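Local coordinates for primase X domain-containing protein (Sulfolobus solfataricus, PDB 4WYH) that is PriX, a noncatalytic subunit of an archaeal eukaryotic-type primase that is essential for efficient primer synthesis, at residues 77-80 / 85-88. Numbering follows the deposited sequence.
Sequences FYYK and KVYE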
ATOM      1  N   PHE A  77       1.621  -8.182  -2.733  1.00  6.68           N
ATOM      2  CA  PHE A  77       1.998  -7.571  -1.466  1.00  3.99           C
ATOM      3  C   PHE A  77       1.227  -8.122  -0.277  1.00  8.40           C
ATOM      4  O   PHE A  77       1.843  -8.551   0.711  1.00  9.26           O
ATOM      5  CB  PHE A  77       1.767  -6.050  -1.523  1.00  6.78           C
ATOM      6  CG  PHE A  77       1.730  -5.409  -0.181  1.00  6.91           C
ATOM      7  CD1 PHE A  77       2.898  -5.274   0.544  1.00  7.73           C
ATOM      8  CD2 PHE A  77       0.517  -4.936   0.384  1.00  5.91           C
ATOM      9  CE1 PHE A  77       2.864  -4.677   1.798  1.00  6.00           C
ATOM     10  CE2 PHE A  77       0.509  -4.320   1.637  1.00  7.02           C
ATOM     11  CZ  PHE A  77       1.673  -4.213   2.335  1.00  6.28           C
ATOM     12  N   TYR A  78      -0.104  -8.159  -0.376  1.00  5.32           N
ATOM     13  CA  TYR A  78      -0.943  -8.620   0.718  1.00  8.38           C
ATOM     14  C   TYR A  78      -0.598  -9.968   1.223  1.00 10.70           C
ATOM     15  O   TYR A  78      -0.592 -10.151   2.444  1.00  9.26           O
ATOM     16  CB  TYR A  78      -2.464  -8.518   0.413  1.00  6.94           C
ATOM     17  CG  TYR A  78      -3.291  -8.893   1.612  1.00  7.95           C
ATOM     18  CD1 TYR A  78      -3.571  -7.989   2.622  1.00  5.46           C
ATOM     19  CD2 TYR A  78      -3.738 -10.212   1.770  1.00 10.08           C
ATOM     20  CE1 TYR A  78      -4.299  -8.386   3.746  1.00  8.78           C
ATOM     21  CE2 TYR A  78      -4.417 -10.627   2.892  1.00 10.78           C
ATOM     22  CZ  TYR A  78      -4.697  -9.716   3.894  1.00 11.11           C
ATOM     23  OH  TYR A  78      -5.409 -10.140   4.993  1.00 15.64           O
ATOM     24  N   TYR A  79      -0.349 -10.941   0.323  1.00  6.90           N
ATOM     25  CA  TYR A  79      -0.096 -12.302   0.724  1.00 10.59           C
ATOM     26  C   TYR A  79       1.406 -12.614   1.010  1.00 15.43           C
ATOM     27  O   TYR A  79       1.800 -13.758   1.177  1.00 15.31           O
ATOM     28  CB  TYR A  79      -0.737 -13.278  -0.264  1.00  8.69           C
ATOM     29  CG  TYR A  79      -2.244 -13.228  -0.282  1.00  7.72           C
ATOM     30  CD1 TYR A  79      -2.981 -13.658   0.811  1.00  8.46           C
ATOM     31  CD2 TYR A  79      -2.949 -12.775  -1.403  1.00 10.51           C
ATOM     32  CE1 TYR A  79      -4.400 -13.654   0.804  1.00 12.33           C
ATOM     33  CE2 TYR A  79      -4.371 -12.745  -1.387  1.00  7.48           C
ATOM     34  CZ  TYR A  79      -5.067 -13.201  -0.288  1.00  9.21           C
ATOM     35  OH  TYR A  79      -6.442 -13.200  -0.195  1.00 13.65           O
ATOM     36  N   LYS A  80       2.238 -11.599   1.117  1.00 14.43           N
ATOM     37  CA  LYS A  80       3.562 -11.828   1.684  1.00 22.45           C
ATOM     38  C   LYS A  80       3.479 -12.390   3.096  1.00 20.03           C
ATOM     39  O   LYS A  80       4.386 -13.066   3.530  1.00 28.27           O
ATOM     40  CB  LYS A  80       4.424 -10.554   1.688  1.00 16.52           C
ATOM     41  CG  LYS A  80       4.650  -9.963   0.337  1.00 15.17           C
ATOM     42  CD  LYS A  80       5.369 -10.930  -0.522  1.00 22.31           C
ATOM     43  CE  LYS A  80       6.558 -10.278  -1.125  1.00 28.45           C
ATOM     44  NZ  LYS A  80       7.013 -11.028  -2.324  1.00 39.58           N
ATOM     45  N   LYS A  85      -6.870 -12.812   4.565  1.00 15.63           N
ATOM     46  CA  LYS A  85      -7.435 -12.775   3.275  1.00 14.91           C
ATOM     47  C   LYS A  85      -7.907 -11.389   2.841  1.00 16.32           C
ATOM     48  O   LYS A  85      -8.355 -10.579   3.637  1.00 14.94           O
ATOM     49  CB  LYS A  85      -8.560 -13.742   3.215  1.00 14.53           C
ATOM     50  CG  LYS A  85      -9.720 -13.290   4.045  1.00 25.76           C
ATOM     51  CD  LYS A  85     -10.975 -13.873   3.443  1.00 31.46           C
ATOM     52  CE  LYS A  85     -12.194 -13.555   4.259  1.00 28.83           C
ATOM     53  NZ  LYS A  85     -12.517 -14.738   5.155  1.00 33.60           N
ATOM     54  N   VAL A  86      -7.766 -11.158   1.551  1.00 11.96           N
ATOM     55  CA  VAL A  86      -8.264  -9.957   0.910  1.00 12.75           C
ATOM     56  C   VAL A  86      -9.170 -10.335  -0.313  1.00 10.99           C
ATOM     57  O   VAL A  86      -8.847 -11.256  -1.069  1.00 12.02           O
ATOM     58  CB  VAL A  86      -7.099  -8.987   0.518  1.00 11.89           C
ATOM     59  CG1 VAL A  86      -6.277  -9.515  -0.692  1.00  9.69           C
ATOM     60  CG2 VAL A  86      -7.699  -7.635   0.184  1.00 10.48           C
ATOM     61  N   TYR A  87     -10.293  -9.613  -0.474  1.00 17.32           N
ATOM     62  CA  TYR A  87     -11.213  -9.703  -1.633  1.00 20.16           C
ATOM     63  C   TYR A  87     -10.704  -8.935  -2.823  1.00 17.37           C
ATOM     64  O   TYR A  87     -10.318  -7.757  -2.693  1.00  9.40           O
ATOM     65  CB  TYR A  87     -12.599  -9.105  -1.256  1.00 19.70           C
ATOM     66  CG  TYR A  87     -13.391  -9.896  -0.239  1.00 30.49           C
ATOM     67  CD1 TYR A  87     -14.499 -10.692  -0.621  1.00 38.51           C
ATOM     68  CD2 TYR A  87     -13.056  -9.862   1.125  1.00 35.13           C
ATOM     69  CE1 TYR A  87     -15.246 -11.398   0.338  1.00 38.92           C
ATOM     70  CE2 TYR A  87     -13.791 -10.585   2.075  1.00 34.44           C
ATOM     71  CZ  TYR A  87     -14.896 -11.324   1.693  1.00 30.98           C
ATOM     72  OH  TYR A  87     -15.608 -12.013   2.669  1.00 33.92           O
ATOM     73  N   GLU A  88     -10.747  -9.571  -3.985  1.00 14.46           N
ATOM     74  CA  GLU A  88     -10.482  -8.874  -5.222  1.00 16.41           C
ATOM     75  C   GLU A  88     -11.462  -7.718  -5.413  1.00 15.49           C
ATOM     76  O   GLU A  88     -11.096  -6.714  -5.931  1.00 13.86           O
ATOM     77  CB  GLU A  88     -10.540  -9.763  -6.439  1.00 17.52           C
ATOM     78  CG  GLU A  88      -9.222 -10.482  -6.658  1.00 24.87           C
ATOM     79  CD  GLU A  88      -9.125 -11.162  -8.017  1.00 25.16           C
ATOM     80  OE1 GLU A  88     -10.010 -10.983  -8.874  1.00 27.28           O
ATOM     81  OE2 GLU A  88      -8.144 -11.876  -8.208  1.00 20.82           O
TER
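Tyr-78 lays one ring face against Val-86, whose CB sits 3.8 Å from the ring centroid and 12° off the normal, a CH-pi contact. The methyl CG1 of the valine reaches the ring atom CD2 of Tyr-78 at 3.6 Å. Tyrosine suits this place: its CB points to segment 85-88, and CG anti to the backbone N (chi1 -175°) carries the broad, flat ring alongside Val-86. Its OH comes to lie beside the backbone of Lys-85.

Tyr-79, the first residue to leave helical geometry, makes its contact mainly through its OH. The peptide N of Val-86 donates to this oxygen at 3.0 Å, and the N-H points almost straight at it (177°). Tyrosine suits this exposed position because its long phenol reaches across to give a backbone group of an irregular loop its acceptor. The Tyr-79 ring meets the valine at a slant, with its CE2 3.8 Å from CG1 of Val-86; valine fits because its beta-branch sets CB over one ring and CG1 against both. The two rings are roughly perpendicular, CD2 of Tyr-78 standing over the centre of the Tyr-79 ring.

The contact closes the short loop from helix 67-78 to helix 88-101, with Tyr-87 as N-cap of the latter. Helix 47-63 flanks it: Arg-47 makes a cation-pi contact with Tyr-78, and Lys-48 touches the same side chain.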